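Side-chain contact in putative dihydrodipicolinate synthase (Thermus thermophilus, PDB 2PCQ), which is a putative member of the dihydrodipicolinate synthase family, built on a closed barrel of eight parallel strands: residues 5-10 with 196-201. Numbering follows the deposited sequence.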
# COMPACT_ATOMS: atom_id res chain seq x y z
N PRO A 5 -21.47 -14.76 11.15
CA PRO A 5 -20.39 -15.70 10.84
C PRO A 5 -20.01 -16.25 12.22
O PRO A 5 -19.22 -15.64 12.95
CB PRO A 5 -19.30 -14.80 10.25
CG PRO A 5 -19.50 -13.51 11.00
CD PRO A 5 -21.01 -13.37 11.01
N ILE A 6 -20.58 -17.39 12.60
CA ILE A 6 -20.29 -17.94 13.91
C ILE A 6 -18.86 -18.41 14.09
O ILE A 6 -18.27 -19.01 13.19
CB ILE A 6 -21.24 -19.11 14.28
CG1 ILE A 6 -21.01 -20.30 13.36
CG2 ILE A 6 -22.69 -18.64 14.19
CD1 ILE A 6 -21.73 -21.56 13.82
N PRO A 7 -18.26 -18.11 15.25
CA PRO A 7 -16.89 -18.53 15.49
C PRO A 7 -16.83 -20.03 15.73
O PRO A 7 -17.86 -20.66 15.99
CB PRO A 7 -16.49 -17.73 16.73
CG PRO A 7 -17.78 -17.60 17.47
CD PRO A 7 -18.77 -17.28 16.36
N THR A 8 -15.64 -20.61 15.59
CA THR A 8 -15.45 -22.04 15.82
C THR A 8 -14.70 -22.15 17.14
O THR A 8 -13.55 -21.73 17.24
CB THR A 8 -14.63 -22.69 14.69
OG1 THR A 8 -15.33 -22.53 13.45
CG2 THR A 8 -14.44 -24.18 14.97
N PRO A 9 -15.35 -22.71 18.17
CA PRO A 9 -14.78 -22.88 19.51
C PRO A 9 -13.60 -23.83 19.64
O PRO A 9 -13.60 -24.92 19.09
CB PRO A 9 -15.97 -23.35 20.34
CG PRO A 9 -17.17 -22.86 19.58
CD PRO A 9 -16.76 -23.12 18.16
N PHE A 10 -12.60 -23.39 20.40
CA PHE A 10 -11.41 -24.18 20.72
C PHE A 10 -11.28 -23.96 22.23
O PHE A 10 -11.68 -22.91 22.74
CB PHE A 10 -10.14 -23.60 20.07
CG PHE A 10 -10.12 -23.69 18.57
CD1 PHE A 10 -9.89 -24.91 17.93
CD2 PHE A 10 -10.31 -22.55 17.79
CE1 PHE A 10 -9.87 -24.99 16.54
CE2 PHE A 10 -10.29 -22.62 16.40
CZ PHE A 10 -10.07 -23.84 15.77
N ALA A 196 -20.89 -8.77 13.99
CA ALA A 196 -21.63 -8.06 15.03
C ALA A 196 -23.02 -8.65 15.23
O ALA A 196 -23.65 -8.43 16.27
CB ALA A 196 -21.73 -6.58 14.69
N ALA A 197 -23.51 -9.40 14.24
CA ALA A 197 -24.82 -10.03 14.34
C ALA A 197 -24.78 -11.22 15.30
O ALA A 197 -25.81 -11.80 15.62
CB ALA A 197 -25.31 -10.47 12.97
N ASN A 198 -23.58 -11.59 15.74
CA ASN A 198 -23.43 -12.68 16.71
C ASN A 198 -23.83 -12.11 18.07
O ASN A 198 -24.21 -12.85 18.98
CB ASN A 198 -21.97 -13.14 16.83
CG ASN A 198 -21.50 -14.00 15.68
OD1 ASN A 198 -20.75 -13.55 14.82
ND2 ASN A 198 -21.95 -15.25 15.66
N LEU A 199 -23.72 -10.79 18.21
CA LEU A 199 -24.02 -10.12 19.47
C LEU A 199 -25.36 -9.40 19.52
O LEU A 199 -26.08 -9.50 20.52
CB LEU A 199 -22.90 -9.13 19.79
CG LEU A 199 -21.46 -9.68 19.76
CD1 LEU A 199 -20.47 -8.55 20.01
CD2 LEU A 199 -21.30 -10.78 20.79
N ALA A 200 -25.70 -8.67 18.46
CA ALA A 200 -26.96 -7.94 18.42
C ALA A 200 -27.72 -8.25 17.13
O ALA A 200 -28.04 -7.34 16.37
CB ALA A 200 -26.70 -6.44 18.54
N PRO A 201 -28.02 -9.53 16.88
CA PRO A 201 -28.74 -9.93 15.66
C PRO A 201 -30.07 -9.21 15.43
O PRO A 201 -30.41 -8.88 14.29
CB PRO A 201 -28.90 -11.44 15.83
CG PRO A 201 -28.89 -11.63 17.33
CD PRO A 201 -27.79 -10.69 17.76
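Asn198 meets Pro5, Ile6 and Pro7 in a buried contact between one polar side chain and a largely apolar wall, at the seam where the TIM barrel closes. Its loop leads from the last strand, 191-193, to helix 201-212, and the wall is the end of the first strand, 2-6, with the residue that follows. The two ends of the amide lie in different surroundings, one near a carbonyl oxygen and one among carbons, whichever atom is which. One terminal atom, modelled as OD1, lies 3.2 Å from Pro5 O, and the other, modelled as ND2, lies 3.6 Å from Ile6 CA and 3.8 Å from Pro7 CD. CG of Asn198 stands beside its own backbone N, anti to the carbonyl carbon (chi1 -77°), which carries the amide across to the strand. The side chains of Ile6 and Asn198 cross at about a right angle, and Ile6 offers its CG2 branch; the end of Ile6 leads away from the contact, and its side chain also touches Phe21 of helix 18-28. Behind the amide the loop is turned tightly, for Ala196 O accepts from both Leu199 N and Ala200 N. The side chain of Asn198 also touches Pro4 of the first strand and Leu28 of helix 18-28. The modelled orientation is doubtful: it sets two oxygens together and buries ND2 without a partner. The amide is probably turned over, which would present its NH2 group to Pro5 O and may create a hydrogen bond between the first strand and the loop after the eighth.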